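Local coordinates for phospholipase A1 (Salmonella typhi, PDB 7EZZ), which hydrolyses acyl ester bonds of phospholipids as a calcium-binding beta-barrel enzyme of the bacterial outer membrane, at residues L121-M126 against R149-N154; G155-E160 against I187-G192. One frame throughout, in Å; residues are numbered along the deposited sequence.

Interaction 1. Residues L121-M126 against R149-N154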
ATOM      1  N   LEU B 121     -25.913 -10.596 -12.878  1.00 31.22           N
ATOM      2  CA  LEU B 121     -25.321 -10.325 -11.553  1.00 30.08           C
ATOM      3  C   LEU B 121     -24.123 -11.253 -11.438  1.00 32.24           C
ATOM      4  O   LEU B 121     -24.275 -12.430 -11.660  1.00 31.77           O
ATOM      5  CB  LEU B 121     -26.368 -10.569 -10.471  1.00 28.13           C
ATOM      6  CG  LEU B 121     -25.901 -10.371  -9.040  1.00 27.79           C
ATOM      7  CD1 LEU B 121     -25.687  -8.915  -8.725  1.00 24.69           C
ATOM      8  CD2 LEU B 121     -26.907 -10.968  -8.092  1.00 27.40           C
ATOM      9  N   ARG B 122     -22.958 -10.694 -11.146  1.00 34.87           N
ATOM     10  CA  ARG B 122     -21.740 -11.521 -11.154  1.00 34.05           C
ATOM     11  C   ARG B 122     -21.157 -11.611  -9.761  1.00 33.33           C
ATOM     12  O   ARG B 122     -20.621 -12.630  -9.442  1.00 34.62           O
ATOM     13  CB  ARG B 122     -20.696 -10.840 -12.031  1.00 36.62           C
ATOM     14  CG  ARG B 122     -20.855 -11.108 -13.513  1.00 35.05           C
ATOM     15  CD  ARG B 122     -20.913 -12.592 -13.688  1.00 39.71           C
ATOM     16  NE  ARG B 122     -21.138 -12.946 -15.062  1.00 43.66           N
ATOM     17  CZ  ARG B 122     -21.147 -14.180 -15.503  1.00 42.74           C
ATOM     18  NH1 ARG B 122     -20.940 -15.181 -14.674  1.00 39.18           N
ATOM     19  NH2 ARG B 122     -21.360 -14.406 -16.778  1.00 46.07           N
ATOM     20  N   ASP B 123     -21.219 -10.539  -8.991  1.00 33.23           N
ATOM     21  CA  ASP B 123     -20.592 -10.545  -7.645  1.00 28.85           C
ATOM     22  C   ASP B 123     -21.599 -10.147  -6.567  1.00 26.04           C
ATOM     23  O   ASP B 123     -22.255  -9.117  -6.734  1.00 24.08           O
ATOM     24  CB  ASP B 123     -19.434  -9.548  -7.591  1.00 28.04           C
ATOM     25  CG  ASP B 123     -18.155 -10.000  -8.268  1.00 28.07           C
ATOM     26  OD1 ASP B 123     -18.225 -10.848  -9.159  1.00 27.91           O
ATOM     27  OD2 ASP B 123     -17.104  -9.486  -7.896  1.00 27.52           O
ATOM     28  N   VAL B 124     -21.698 -10.940  -5.513  1.00 23.39           N
ATOM     29  CA  VAL B 124     -22.530 -10.598  -4.325  1.00 23.17           C
ATOM     30  C   VAL B 124     -21.559 -10.584  -3.144  1.00 23.33           C
ATOM     31  O   VAL B 124     -20.946 -11.621  -2.892  1.00 23.26           O
ATOM     32  CB  VAL B 124     -23.680 -11.597  -4.105  1.00 24.00           C
ATOM     33  CG1 VAL B 124     -24.503 -11.232  -2.883  1.00 22.52           C
ATOM     34  CG2 VAL B 124     -24.570 -11.710  -5.328  1.00 23.21           C
ATOM     35  N   GLU B 125     -21.426  -9.480  -2.439  1.00 23.89           N
ATOM     36  CA  GLU B 125     -20.420  -9.410  -1.349  1.00 25.24           C
ATOM     37  C   GLU B 125     -21.054  -8.842  -0.079  1.00 26.89           C
ATOM     38  O   GLU B 125     -21.778  -7.854  -0.181  1.00 27.77           O
ATOM     39  CB  GLU B 125     -19.270  -8.533  -1.840  1.00 24.61           C
ATOM     40  CG  GLU B 125     -18.066  -8.486  -0.929  1.00 25.65           C
ATOM     41  CD  GLU B 125     -16.954  -7.638  -1.508  1.00 24.80           C
ATOM     42  OE1 GLU B 125     -16.381  -6.836  -0.776  1.00 26.09           O
ATOM     43  OE2 GLU B 125     -16.684  -7.777  -2.695  1.00 24.59           O
ATOM     44  N   MET B 126     -20.780  -9.448   1.063  1.00 28.60           N
ATOM     45  CA  MET B 126     -21.290  -8.964   2.371  1.00 31.34           C
ATOM     46  C   MET B 126     -20.098  -8.781   3.312  1.00 25.91           C
ATOM     47  O   MET B 126     -19.306  -9.710   3.389  1.00 22.89           O
ATOM     48  CB  MET B 126     -22.228 -10.001   2.992  1.00 37.59           C
ATOM     49  CG  MET B 126     -23.556 -10.124   2.288  1.00 46.98           C
ATOM     50  SD  MET B 126     -24.462 -11.574   2.859  1.00 55.66           S
ATOM     51  CE  MET B 126     -23.464 -12.879   2.151  1.00 56.26           C
ATOM     52  N   ARG B 149     -21.904  -5.366  -1.494  1.00 30.14           N
ATOM     53  CA  ARG B 149     -21.494  -4.925  -2.815  1.00 28.18           C
ATOM     54  C   ARG B 149     -22.131  -5.880  -3.818  1.00 29.62           C
ATOM     55  O   ARG B 149     -22.036  -7.100  -3.656  1.00 35.27           O
ATOM     56  CB  ARG B 149     -19.964  -4.891  -2.924  1.00 29.48           C
ATOM     57  CG  ARG B 149     -19.410  -4.284  -4.210  1.00 29.03           C
ATOM     58  CD  ARG B 149     -17.896  -4.405  -4.308  1.00 27.09           C
ATOM     59  NE  ARG B 149     -17.470  -5.792  -4.426  1.00 27.39           N
ATOM     60  CZ  ARG B 149     -17.439  -6.481  -5.566  1.00 30.07           C
ATOM     61  NH1 ARG B 149     -17.772  -5.892  -6.708  1.00 31.24           N
ATOM     62  NH2 ARG B 149     -17.054  -7.749  -5.568  1.00 30.13           N
ATOM     63  N   LEU B 150     -22.815  -5.311  -4.822  1.00 26.70           N
ATOM     64  CA  LEU B 150     -23.415  -6.083  -5.903  1.00 24.36           C
ATOM     65  C   LEU B 150     -22.879  -5.583  -7.242  1.00 23.82           C
ATOM     66  O   LEU B 150     -22.986  -4.405  -7.542  1.00 22.93           O
ATOM     67  CB  LEU B 150     -24.926  -5.876  -5.883  1.00 24.14           C
ATOM     68  CG  LEU B 150     -25.637  -6.136  -4.561  1.00 23.58           C
ATOM     69  CD1 LEU B 150     -27.022  -5.504  -4.560  1.00 21.94           C
ATOM     70  CD2 LEU B 150     -25.699  -7.632  -4.298  1.00 22.88           C
ATOM     71  N   MET B 151     -22.329  -6.481  -8.058  1.00 23.78           N
ATOM     72  CA  MET B 151     -21.824  -6.095  -9.367  1.00 25.54           C
ATOM     73  C   MET B 151     -22.537  -6.909 -10.447  1.00 26.60           C
ATOM     74  O   MET B 151     -22.625  -8.146 -10.378  1.00 26.80           O
ATOM     75  CB  MET B 151     -20.297  -6.260  -9.486  1.00 27.81           C
ATOM     76  CG  MET B 151     -19.708  -5.797 -10.827  1.00 28.30           C
ATOM     77  SD  MET B 151     -19.831  -7.009 -12.225  1.00 32.24           S
ATOM     78  CE  MET B 151     -18.362  -8.017 -11.958  1.00 31.83           C
ATOM     79  N   ALA B 152     -22.992  -6.181 -11.473  1.00 27.33           N
ATOM     80  CA  ALA B 152     -23.642  -6.750 -12.641  1.00 30.46           C
ATOM     81  C   ALA B 152     -23.008  -6.204 -13.928  1.00 30.38           C
ATOM     82  O   ALA B 152     -22.492  -5.097 -13.955  1.00 29.91           O
ATOM     83  CB  ALA B 152     -25.121  -6.453 -12.544  1.00 29.62           C
ATOM     84  N   GLU B 153     -23.058  -6.998 -15.002  1.00 32.16           N
ATOM     85  CA  GLU B 153     -22.518  -6.645 -16.305  1.00 37.70           C
ATOM     86  C   GLU B 153     -23.569  -6.856 -17.411  1.00 40.21           C
ATOM     87  O   GLU B 153     -24.557  -7.558 -17.223  1.00 42.98           O
ATOM     88  CB  GLU B 153     -21.159  -7.341 -16.459  1.00 39.03           C
ATOM     89  CG  GLU B 153     -20.931  -8.079 -17.763  1.00 45.16           C
ATOM     90  CD  GLU B 153     -21.130  -9.579 -17.639  1.00 47.45           C
ATOM     91  OE1 GLU B 153     -22.189 -10.044 -18.062  1.00 54.69           O
ATOM     92  OE2 GLU B 153     -20.233 -10.275 -17.126  1.00 48.05           O
ATOM     93  N   ASN B 154     -23.389  -6.171 -18.554  1.00 43.07           N
ATOM     94  CA  ASN B 154     -24.276  -6.207 -19.715  1.00 42.65           C
ATOM     95  C   ASN B 154     -23.514  -5.637 -20.914  1.00 45.93           C
ATOM     96  O   ASN B 154     -23.384  -4.418 -21.050  1.00 48.29           O
ATOM     97  CB  ASN B 154     -25.556  -5.400 -19.478  1.00 42.33           C
ATOM     98  CG  ASN B 154     -26.533  -5.360 -20.635  1.00 41.83           C
ATOM     99  OD1 ASN B 154     -26.461  -6.159 -21.569  1.00 39.41           O
ATOM    100  ND2 ASN B 154     -27.463  -4.429 -20.570  1.00 39.44           N
TER
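D123 and E125 of one strand reach R149 of the next in an antiparallel strand pair whose charged face turns into the barrel, where residues of helix 6-11 lie against it. The segments belong to the hairpin of strands 119-132 and 142-154, and their axes come within 4.5 Å. Arginine suits position 149 because its long chain and several N-H groups can reach both acids at once. Its chain leaves with CG anti to the backbone N (chi1 -173°) and bends at chi3, 66°, which carries the guanidinium across toward the 121-126 strand. There NE and NH2 both donate hydrogen bonds to one oxygen, E125 OE2, with R149 NE at 2.7 Å; E125 OE2 lies in the guanidinium plane, yet NE meets it from above the carboxylate plane. R149 NH2 also donates to the anti lone pair of D123 OD2 at 2.9 Å, almost straight at 171°. Both acids thus lie at the guanidinium edge, and NH1 is taken by a third, E160 of the next strand. Y147 and Y23 bind E125 OE1, S5 binds D123 OD1 and the backbone N of I7 binds D123 OD2. The arginine's charge would probably favour the ionised form of the buried acids. The pairing is that of a transmembrane beta-barrel, polar within and apolar outside: on the opposite face V124 CG1 rests 4.0 Å from L150 CD2, branched side chains lying side by side. Near L121 a classic beta bulge interrupts the register: M151 O accepts hydrogen bonds from R122 N at 2.7 Å and from D123 N. The flexible thioether of M151 folds over the bulge, CE 3.7 Å from R122 CB, and R122 NE makes a weak salt bridge to E153 OE2 at 3.5 Å.

Interaction 2. Residues G155-E160 against I187-G192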
ATOM      1  N   GLY B 155     -23.012  -6.530 -21.783  1.00 43.38           N
ATOM      2  CA  GLY B 155     -22.192  -6.131 -22.919  1.00 42.39           C
ATOM      3  C   GLY B 155     -20.958  -5.344 -22.469  1.00 42.38           C
ATOM      4  O   GLY B 155     -20.131  -5.871 -21.729  1.00 40.70           O
ATOM      5  N   ASN B 156     -20.887  -4.062 -22.861  1.00 39.57           N
ATOM      6  CA  ASN B 156     -19.718  -3.243 -22.578  1.00 33.64           C
ATOM      7  C   ASN B 156     -19.850  -2.509 -21.245  1.00 32.60           C
ATOM      8  O   ASN B 156     -18.940  -1.758 -20.877  1.00 34.48           O
ATOM      9  CB  ASN B 156     -19.472  -2.210 -23.669  1.00 31.88           C
ATOM     10  CG  ASN B 156     -19.059  -2.825 -24.982  1.00 33.04           C
ATOM     11  OD1 ASN B 156     -18.318  -3.810 -25.016  1.00 30.74           O
ATOM     12  ND2 ASN B 156     -19.521  -2.219 -26.062  1.00 32.07           N
ATOM     13  N   TRP B 157     -20.953  -2.769 -20.523  1.00 29.23           N
ATOM     14  CA  TRP B 157     -21.258  -2.077 -19.281  1.00 27.15           C
ATOM     15  C   TRP B 157     -20.939  -2.931 -18.053  1.00 26.98           C
ATOM     16  O   TRP B 157     -21.034  -4.157 -18.081  1.00 26.21           O
ATOM     17  CB  TRP B 157     -22.729  -1.658 -19.267  1.00 30.09           C
ATOM     18  CG  TRP B 157     -23.066  -0.616 -20.285  1.00 29.41           C
ATOM     19  CD1 TRP B 157     -23.492  -0.818 -21.568  1.00 29.01           C
ATOM     20  CD2 TRP B 157     -22.994   0.807 -20.094  1.00 29.16           C
ATOM     21  NE1 TRP B 157     -23.657   0.387 -22.196  1.00 29.49           N
ATOM     22  CE2 TRP B 157     -23.379   1.402 -21.316  1.00 28.89           C
ATOM     23  CE3 TRP B 157     -22.603   1.632 -19.029  1.00 29.76           C
ATOM     24  CZ2 TRP B 157     -23.399   2.785 -21.493  1.00 27.93           C
ATOM     25  CZ3 TRP B 157     -22.648   3.000 -19.198  1.00 29.57           C
ATOM     26  CH2 TRP B 157     -23.030   3.564 -20.419  1.00 30.02           C
ATOM     27  N   LEU B 158     -20.525  -2.250 -16.973  1.00 25.04           N
ATOM     28  CA  LEU B 158     -20.449  -2.828 -15.643  1.00 22.60           C
ATOM     29  C   LEU B 158     -21.090  -1.818 -14.687  1.00 23.23           C
ATOM     30  O   LEU B 158     -20.874  -0.612 -14.836  1.00 23.69           O
ATOM     31  CB  LEU B 158     -18.971  -3.069 -15.348  1.00 21.76           C
ATOM     32  CG  LEU B 158     -18.590  -3.591 -13.960  1.00 22.21           C
ATOM     33  CD1 LEU B 158     -17.342  -4.489 -14.052  1.00 22.37           C
ATOM     34  CD2 LEU B 158     -18.349  -2.434 -12.993  1.00 19.70           C
ATOM     35  N   VAL B 159     -21.948  -2.304 -13.790  1.00 21.40           N
ATOM     36  CA  VAL B 159     -22.619  -1.462 -12.758  1.00 20.89           C
ATOM     37  C   VAL B 159     -22.387  -2.096 -11.395  1.00 20.23           C
ATOM     38  O   VAL B 159     -22.660  -3.240 -11.249  1.00 17.81           O
ATOM     39  CB  VAL B 159     -24.124  -1.281 -13.002  1.00 20.23           C
ATOM     40  CG1 VAL B 159     -24.681  -0.207 -12.101  1.00 18.71           C
ATOM     41  CG2 VAL B 159     -24.427  -0.966 -14.439  1.00 20.47           C
ATOM     42  N   GLU B 160     -21.915  -1.318 -10.441  1.00 23.56           N
ATOM     43  CA  GLU B 160     -21.644  -1.827  -9.080  1.00 25.75           C
ATOM     44  C   GLU B 160     -22.386  -0.941  -8.081  1.00 25.85           C
ATOM     45  O   GLU B 160     -22.234   0.250  -8.135  1.00 24.38           O
ATOM     46  CB  GLU B 160     -20.129  -1.885  -8.877  1.00 28.44           C
ATOM     47  CG  GLU B 160     -19.659  -2.476  -7.568  1.00 36.95           C
ATOM     48  CD  GLU B 160     -18.154  -2.472  -7.328  1.00 46.20           C
ATOM     49  OE1 GLU B 160     -17.696  -1.715  -6.478  1.00 49.73           O
ATOM     50  OE2 GLU B 160     -17.441  -3.252  -7.963  1.00 47.94           O
ATOM     51  N   ILE B 187     -20.028   2.882 -12.253  1.00 31.44           N
ATOM     52  CA  ILE B 187     -20.348   2.540 -13.635  1.00 28.79           C
ATOM     53  C   ILE B 187     -19.067   2.466 -14.473  1.00 28.00           C
ATOM     54  O   ILE B 187     -18.256   3.395 -14.489  1.00 26.33           O
ATOM     55  CB  ILE B 187     -21.375   3.517 -14.244  1.00 28.30           C
ATOM     56  CG1 ILE B 187     -22.628   3.679 -13.379  1.00 26.12           C
ATOM     57  CG2 ILE B 187     -21.746   3.076 -15.647  1.00 30.01           C
ATOM     58  CD1 ILE B 187     -23.821   4.191 -14.148  1.00 25.04           C
ATOM     59  N   GLY B 188     -18.876   1.332 -15.158  1.00 28.35           N
ATOM     60  CA  GLY B 188     -17.736   1.145 -16.044  1.00 27.47           C
ATOM     61  C   GLY B 188     -18.203   0.941 -17.476  1.00 26.90           C
ATOM     62  O   GLY B 188     -19.238   0.323 -17.700  1.00 30.31           O
ATOM     63  N   TYR B 189     -17.456   1.487 -18.437  1.00 27.88           N
ATOM     64  CA  TYR B 189     -17.771   1.317 -19.848  1.00 28.36           C
ATOM     65  C   TYR B 189     -16.516   0.932 -20.640  1.00 29.52           C
ATOM     66  O   TYR B 189     -15.521   1.655 -20.614  1.00 34.29           O
ATOM     67  CB  TYR B 189     -18.480   2.548 -20.422  1.00 27.55           C
ATOM     68  CG  TYR B 189     -18.987   2.266 -21.810  1.00 29.09           C
ATOM     69  CD1 TYR B 189     -20.054   1.414 -21.999  1.00 30.39           C
ATOM     70  CD2 TYR B 189     -18.359   2.766 -22.940  1.00 29.28           C
ATOM     71  CE1 TYR B 189     -20.506   1.078 -23.267  1.00 30.82           C
ATOM     72  CE2 TYR B 189     -18.785   2.430 -24.214  1.00 29.55           C
ATOM     73  CZ  TYR B 189     -19.885   1.612 -24.379  1.00 30.84           C
ATOM     74  OH  TYR B 189     -20.321   1.277 -25.627  1.00 33.47           O
ATOM     75  N   HIS B 190     -16.554  -0.199 -21.352  1.00 29.45           N
ATOM     76  CA  HIS B 190     -15.408  -0.625 -22.142  1.00 31.62           C
ATOM     77  C   HIS B 190     -15.564  -0.185 -23.602  1.00 35.33           C
ATOM     78  O   HIS B 190     -16.333  -0.804 -24.355  1.00 38.07           O
ATOM     79  CB  HIS B 190     -15.254  -2.141 -22.055  1.00 34.25           C
ATOM     80  CG  HIS B 190     -13.875  -2.572 -21.683  1.00 42.24           C
ATOM     81  ND1 HIS B 190     -12.754  -2.286 -22.468  1.00 44.68           N
ATOM     82  CD2 HIS B 190     -13.430  -3.298 -20.631  1.00 42.74           C
ATOM     83  CE1 HIS B 190     -11.673  -2.795 -21.903  1.00 41.28           C
ATOM     84  NE2 HIS B 190     -12.061  -3.425 -20.764  1.00 43.31           N
ATOM     85  N   LEU B 191     -14.833   0.876 -23.993  1.00 33.58           N
ATOM     86  CA  LEU B 191     -14.828   1.364 -25.366  1.00 34.99           C
ATOM     87  C   LEU B 191     -13.530   0.924 -26.058  1.00 35.37           C
ATOM     88  O   LEU B 191     -12.511   1.616 -25.995  1.00 40.52           O
ATOM     89  CB  LEU B 191     -15.020   2.889 -25.345  1.00 34.58           C
ATOM     90  CG  LEU B 191     -14.827   3.659 -26.654  1.00 36.63           C
ATOM     91  CD1 LEU B 191     -16.000   3.479 -27.609  1.00 35.14           C
ATOM     92  CD2 LEU B 191     -14.580   5.136 -26.365  1.00 41.57           C
ATOM     93  N   GLY B 192     -13.566  -0.242 -26.720  1.00 31.54           N
ATOM     94  CA  GLY B 192     -12.337  -0.838 -27.211  1.00 30.57           C
ATOM     95  C   GLY B 192     -11.449  -1.233 -26.031  1.00 33.87           C
ATOM     96  O   GLY B 192     -11.915  -1.910 -25.112  1.00 35.31           O
TER
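N156 meets H190 and Y189 just before strand 157-160 begins: its O accepts the backbone N of H190 at 2.9 Å, and its CB lies 3.5 Å from Y189 CE1, with the amide nearly perpendicular to the phenol ring. A short polar side chain suits this exposed turn. W157 follows on the outer face, paired with Y189 across a non-hydrogen-bonded position. With its CG beside the backbone N (chi1 -67°), the broad indole presents a face to the tyrosine, whose edge points at it in an edge-to-face stack: the centroid of the six-membered ring of W157 is 4.6 Å from that of Y189, with planes 53° apart. At the edge of the same indole, in its plane, I187 CG2 touches W157 CZ3 at 3.7 Å. L158 turns to the other face and pairs with G188 by two backbone bonds, L158 N to G188 O at 3.0 Å and G188 N to L158 O at 2.8 Å; glycine brings no side chain against the leucine. V159 continues the register opposite I187. Outward tryptophan and tyrosine near a strand end are consistent with the aromatic girdle of an outer-membrane beta-barrel.

In sequence, both segments of interaction 1 come before those of interaction 2, and their centres lie about 13 Å apart, on the same side of the chain's centre. Both belong to one closed antiparallel sheet of 12 strands, in which 142-154 and 157-167 are neighbours joined by a tight turn. This shared pair connects the two contacts: A152 O probably accepts a hydrogen bond from V159 N, and on the inner face R149 NH1 makes a salt bridge to E160 OE2. E160 in turn pairs through OE1 with K186, so the charged chain D123/E125-R149-E160-K186 crosses four neighbouring strands, tying this part of the barrel wall together from within.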